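Local coordinates for twin-arginine translocation pathway signal protein (Burkholderia phytofirmans, PDB 2RJO) that probably serves as a periplasmic sugar-binding protein, holding beta-D-galactopyranose in the cleft between its two lobes, at residues A247-D252 and A288-K293; Q5-C10 and Q59-N64. All blocks are in the same frame, centred on the assembly; numbering follows the deposited sequence.

Interaction 1: A247-D252 and A288-K293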
loop_
_atom_site.group_PDB
_atom_site.type_symbol
_atom_site.label_atom_id
_atom_site.label_comp_id
_atom_site.label_asym_id
_atom_site.label_seq_id
_atom_site.Cartn_x
_atom_site.Cartn_y
_atom_site.Cartn_z
ATOM N N ALA A 247 -11.819 -1.883 11.708
ATOM C CA ALA A 247 -11.040 -0.730 11.275
ATOM C C ALA A 247 -10.098 -1.029 10.125
ATOM O O ALA A 247 -9.728 -2.176 9.886
ATOM C CB ALA A 247 -10.252 -0.164 12.446
ATOM N N SER A 248 -9.718 0.028 9.415
ATOM C CA SER A 248 -8.783 -0.056 8.304
ATOM C C SER A 248 -8.131 1.323 8.160
ATOM O O SER A 248 -8.418 2.244 8.934
ATOM C CB SER A 248 -9.522 -0.432 7.019
ATOM O OG SER A 248 -8.623 -0.583 5.937
ATOM N N VAL A 249 -7.248 1.466 7.180
ATOM C CA VAL A 249 -6.597 2.745 6.951
ATOM C C VAL A 249 -6.583 2.991 5.449
ATOM O O VAL A 249 -6.119 2.155 4.676
ATOM C CB VAL A 249 -5.159 2.758 7.520
ATOM C CG1 VAL A 249 -4.541 4.141 7.344
ATOM C CG2 VAL A 249 -5.185 2.382 9.006
ATOM N N ASP A 250 -7.116 4.135 5.034
ATOM C CA ASP A 250 -7.187 4.466 3.620
ATOM C C ASP A 250 -5.961 5.221 3.109
ATOM O O ASP A 250 -5.706 6.359 3.520
ATOM C CB ASP A 250 -8.459 5.269 3.358
ATOM C CG ASP A 250 -8.832 5.303 1.894
ATOM O OD1 ASP A 250 -8.163 4.616 1.086
ATOM O OD2 ASP A 250 -9.800 6.008 1.552
ATOM N N TRP A 251 -5.205 4.562 2.226
ATOM C CA TRP A 251 -3.996 5.128 1.627
ATOM C C TRP A 251 -4.398 5.849 0.351
ATOM O O TRP A 251 -3.625 6.613 -0.216
ATOM C CB TRP A 251 -3.005 4.029 1.230
ATOM C CG TRP A 251 -2.725 2.948 2.248
ATOM C CD1 TRP A 251 -2.784 1.599 2.031
ATOM C CD2 TRP A 251 -2.228 3.113 3.586
ATOM N NE1 TRP A 251 -2.348 0.918 3.139
ATOM C CE2 TRP A 251 -1.998 1.820 4.110
ATOM C CE3 TRP A 251 -1.945 4.224 4.391
ATOM C CZ2 TRP A 251 -1.503 1.608 5.404
ATOM C CZ3 TRP A 251 -1.451 4.010 5.682
ATOM C CH2 TRP A 251 -1.235 2.712 6.171
ATOM N N ASP A 252 -5.611 5.574 -0.104
ATOM C CA ASP A 252 -6.126 6.167 -1.324
ATOM C C ASP A 252 -5.254 5.723 -2.501
ATOM O O ASP A 252 -4.505 6.509 -3.081
ATOM C CB ASP A 252 -6.126 7.687 -1.219
ATOM C CG ASP A 252 -7.123 8.321 -2.150
ATOM O OD1 ASP A 252 -7.536 7.645 -3.122
ATOM O OD2 ASP A 252 -7.483 9.493 -1.916
ATOM N N ALA A 288 -2.960 9.723 5.694
ATOM C CA ALA A 288 -3.952 8.697 5.384
ATOM C C ALA A 288 -5.168 8.943 6.278
ATOM O O ALA A 288 -5.110 9.780 7.173
ATOM C CB ALA A 288 -3.370 7.321 5.632
ATOM N N THR A 289 -6.264 8.233 6.020
ATOM C CA THR A 289 -7.493 8.387 6.809
ATOM C C THR A 289 -7.830 7.111 7.580
ATOM O O THR A 289 -8.105 6.071 6.981
ATOM C CB THR A 289 -8.725 8.691 5.916
ATOM O OG1 THR A 289 -8.353 9.582 4.866
ATOM C CG2 THR A 289 -9.838 9.332 6.739
ATOM N N PHE A 290 -7.804 7.182 8.905
ATOM C CA PHE A 290 -8.153 6.022 9.699
ATOM C C PHE A 290 -9.656 5.878 9.492
ATOM O O PHE A 290 -10.387 6.862 9.594
ATOM C CB PHE A 290 -7.864 6.282 11.166
ATOM C CG PHE A 290 -7.997 5.068 12.028
ATOM C CD1 PHE A 290 -7.106 4.007 11.900
ATOM C CD2 PHE A 290 -9.014 4.976 12.967
ATOM C CE1 PHE A 290 -7.216 2.873 12.715
ATOM C CE2 PHE A 290 -9.132 3.852 13.780
ATOM C CZ PHE A 290 -8.239 2.800 13.650
ATOM N N VAL A 291 -10.125 4.669 9.199
ATOM C CA VAL A 291 -11.549 4.480 8.958
ATOM C C VAL A 291 -12.173 3.433 9.868
ATOM O O VAL A 291 -11.620 2.358 10.080
ATOM C CB VAL A 291 -11.813 4.106 7.474
ATOM C CG1 VAL A 291 -10.973 2.914 7.078
ATOM C CG2 VAL A 291 -13.289 3.793 7.263
ATOM N N THR A 292 -13.334 3.776 10.405
ATOM C CA THR A 292 -14.091 2.915 11.300
ATOM C C THR A 292 -15.572 3.178 10.993
ATOM O O THR A 292 -15.869 4.030 10.167
ATOM C CB THR A 292 -13.767 3.259 12.766
ATOM O OG1 THR A 292 -14.488 2.382 13.636
ATOM C CG2 THR A 292 -14.149 4.691 13.071
ATOM N N LYS A 293 -16.496 2.469 11.636
ATOM C CA LYS A 293 -17.908 2.684 11.339
ATOM C C LYS A 293 -18.374 4.119 11.526
ATOM O O LYS A 293 -19.330 4.547 10.878
ATOM C CB LYS A 293 -18.819 1.749 12.161
ATOM C CG LYS A 293 -19.268 0.510 11.367
ATOM C CD LYS A 293 -20.511 -0.203 11.947
ATOM C CE LYS A 293 -20.183 -1.057 13.162
ATOM N NZ LYS A 293 -21.389 -1.770 13.715
HETATM O O HOH W 1 -6.551 9.098 2.483
#
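Ala288 sets its single methyl against Trp251 and Val249: CB meets the six-membered part of the indole obliquely, 3.6 Å from Trp251 CE3, and lies 3.8 Å from Val249 CG1. A small residue suits this spot, because the same carbon also packs on the carbonyl O of Asp250. Val249 and Phe290 form a non-hydrogen-bonded antiparallel pair. The ring of Phe290 swings anti to its backbone N (chi1 -171°), so that CD1 rests 3.8 Å from Val249 CG2 while CZ touches Ala247 CB; helix 118-132 packs on this apolar face. In the type I periplasmic binding protein fold, strand 248-250 leads from one lobe to the helix of the other, and here it delivers Trp251 to the galactose pocket, where Trp95 meets it edge-to-face. Ser248 and Asp250 pair with Val291 and Thr289 through four backbone bonds, among them a nearly straight Asp250 N to Thr289 O bond of 2.9 Å. On this face Val291 CG1 is wedged 3.6 Å from Ser248 CB, whereas Ser248 OG engages Asp206 and Gly232 N. A water links Asp250 O to Thr289 OG1, which is also bonded to Arg302. At the end of the strand, Asp250 OD1 receives Asp252 N from above the carboxylate plane at 3.0 Å, an Asx turn just before the helix that Asp252 caps.

Interaction 2: Q5-C10 and Q59-N64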
loop_
_atom_site.group_PDB
_atom_site.type_symbol
_atom_site.label_atom_id
_atom_site.label_comp_id
_atom_site.label_asym_id
_atom_site.label_seq_id
_atom_site.Cartn_x
_atom_site.Cartn_y
_atom_site.Cartn_z
ATOM N N GLN A 5 4.886 10.671 -28.336
ATOM C CA GLN A 5 4.350 11.068 -27.041
ATOM C C GLN A 5 5.032 10.323 -25.915
ATOM O O GLN A 5 5.532 9.216 -26.096
ATOM C CB GLN A 5 2.862 10.758 -26.935
ATOM C CG GLN A 5 2.042 10.987 -28.173
ATOM C CD GLN A 5 0.718 10.267 -28.068
ATOM O OE1 GLN A 5 -0.139 10.644 -27.273
ATOM N NE2 GLN A 5 0.552 9.204 -28.857
ATOM N N THR A 6 5.039 10.942 -24.742
ATOM C CA THR A 6 5.623 10.322 -23.572
ATOM C C THR A 6 4.672 9.206 -23.163
ATOM O O THR A 6 3.459 9.362 -23.258
ATOM C CB THR A 6 5.746 11.324 -22.407
ATOM O OG1 THR A 6 6.777 12.275 -22.701
ATOM C CG2 THR A 6 6.087 10.599 -21.121
ATOM N N THR A 7 5.215 8.073 -22.736
ATOM C CA THR A 7 4.368 6.969 -22.307
ATOM C C THR A 7 4.279 6.965 -20.789
ATOM O O THR A 7 5.258 7.232 -20.099
ATOM C CB THR A 7 4.926 5.599 -22.795
ATOM O OG1 THR A 7 4.900 5.555 -24.227
ATOM C CG2 THR A 7 4.077 4.456 -22.273
ATOM N N LEU A 8 3.091 6.705 -20.265
ATOM C CA LEU A 8 2.925 6.637 -18.827
ATOM C C LEU A 8 2.729 5.158 -18.500
ATOM O O LEU A 8 1.921 4.483 -19.143
ATOM C CB LEU A 8 1.708 7.461 -18.384
ATOM C CG LEU A 8 1.761 8.968 -18.651
ATOM C CD1 LEU A 8 0.487 9.625 -18.169
ATOM C CD2 LEU A 8 2.964 9.575 -17.955
ATOM N N ALA A 9 3.476 4.648 -17.522
ATOM C CA ALA A 9 3.352 3.246 -17.140
ATOM C C ALA A 9 3.246 3.087 -15.632
ATOM O O ALA A 9 3.791 3.886 -14.870
ATOM C CB ALA A 9 4.531 2.459 -17.656
ATOM N N CYS A 10 2.528 2.050 -15.209
ATOM C CA CYS A 10 2.346 1.774 -13.791
ATOM C C CYS A 10 2.608 0.295 -13.516
ATOM O O CYS A 10 1.954 -0.584 -14.093
ATOM C CB CYS A 10 0.929 2.151 -13.367
ATOM S SG CYS A 10 0.632 2.052 -11.595
ATOM N N GLN A 59 12.998 0.264 -23.550
ATOM C CA GLN A 59 13.571 0.092 -24.884
ATOM C C GLN A 59 12.669 0.568 -26.019
ATOM O O GLN A 59 13.130 1.259 -26.933
ATOM C CB GLN A 59 13.907 -1.372 -25.140
ATOM C CG GLN A 59 15.154 -1.874 -24.460
ATOM C CD GLN A 59 15.488 -3.282 -24.916
ATOM O OE1 GLN A 59 15.723 -3.523 -26.114
ATOM N NE2 GLN A 59 15.497 -4.226 -23.973
ATOM N N LYS A 60 11.396 0.183 -25.979
ATOM C CA LYS A 60 10.452 0.578 -27.019
ATOM C C LYS A 60 10.076 2.051 -26.991
ATOM O O LYS A 60 9.486 2.552 -27.937
ATOM C CB LYS A 60 9.172 -0.256 -26.947
ATOM C CG LYS A 60 9.322 -1.670 -27.481
ATOM C CD LYS A 60 9.855 -1.712 -28.921
ATOM C CE LYS A 60 8.866 -1.090 -29.911
ATOM N NZ LYS A 60 9.540 -0.891 -31.232
ATOM N N THR A 61 10.406 2.751 -25.912
ATOM C CA THR A 61 10.083 4.170 -25.823
ATOM C C THR A 61 11.345 5.011 -25.916
ATOM O O THR A 61 11.288 6.233 -25.831
ATOM C CB THR A 61 9.358 4.527 -24.499
ATOM O OG1 THR A 61 10.152 4.109 -23.384
ATOM C CG2 THR A 61 7.985 3.861 -24.430
ATOM N N GLY A 62 12.484 4.352 -26.106
ATOM C CA GLY A 62 13.733 5.083 -26.185
ATOM C C GLY A 62 13.899 5.943 -24.947
ATOM O O GLY A 62 14.467 7.034 -25.013
ATOM N N GLY A 63 13.388 5.457 -23.820
ATOM C CA GLY A 63 13.496 6.200 -22.579
ATOM C C GLY A 63 12.401 7.226 -22.338
ATOM O O GLY A 63 12.253 7.715 -21.219
ATOM N N ASN A 64 11.632 7.561 -23.369
ATOM C CA ASN A 64 10.562 8.546 -23.228
ATOM C C ASN A 64 9.410 7.932 -22.432
ATOM O O ASN A 64 8.336 7.659 -22.965
ATOM C CB ASN A 64 10.107 8.981 -24.622
ATOM C CG ASN A 64 9.108 10.116 -24.588
ATOM O OD1 ASN A 64 9.157 10.983 -23.712
ATOM N ND2 ASN A 64 8.201 10.128 -25.560
HETATM O O HOH W 2 7.016 6.939 -25.393
#
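Gln5 and Thr6 lead into the first strand of the domain, which begins at Thr7, alongside Asn64 and Thr61 of the loop joining helix 47-60 to strand 65-69. This is the N-terminal end of parallel neighbours in a Rossmann-like alpha/beta lobe: strands 7-12 and 65-69 run side by side, and the loop brings the second level with the start of the first. Gln5 contributes its backbone, its carbonyl O accepting a hydrogen from a water at 2.8 Å; Asn64 ND2 also lies close to this oxygen, but at an angle too poor for a hydrogen bond. Thr6 uses its hydroxyl. OG1 donates to Asn64 OD1 over 2.9 Å, tilted 27° from the plane of that amide, and the two side chains cross at about a right angle. Asparagine fits here because, with CG anti to the backbone N (chi1 -174°), its amide reaches back over the Thr6 backbone while its backbone carbonyl O stays turned to the strand. That backbone oxygen is used by the next residue: Thr7 N donates to Asn64 O at 3.2 Å, nearly straight. Thr7 OG1 donates to the same water, which also gives a hydrogen to Asn64 O, so a single solvent molecule joins three protein oxygens. The loop holds this shape through a Schellman motif at Gly62 and a type I' turn from Thr61 to Asn64; the positive phi of Gly62 and Gly63 suits residues without a side chain. Thr61 turns its hydroxyl back to Leu57 O in the last turn of the helix, leaving its methyl to face the strand, where CG2 packs 3.5 Å from Thr7 OG1.

In the fold
Interaction 2 closes early in the chain and interaction 1 only near its end, so the two follow in series. Their centres stand 34 Å apart on opposite sides of the chain's centre, and their nearest atoms, about 11 Å apart, do not touch. Both nevertheless reach the same mixed sheet, through strand 7-12 in one case and strands 248-250 and 283-291 in the other. Helix 253-268 gives a further connection: it starts right after the N-cap Asp252 and runs on to pack against Leu8, Thr6 and Asn64. Interaction 1 lies by the sugar pocket, where Trp251 touches the bound galactose, whereas interaction 2 lies at the surface, at the far end of a lobe, away from the ligand.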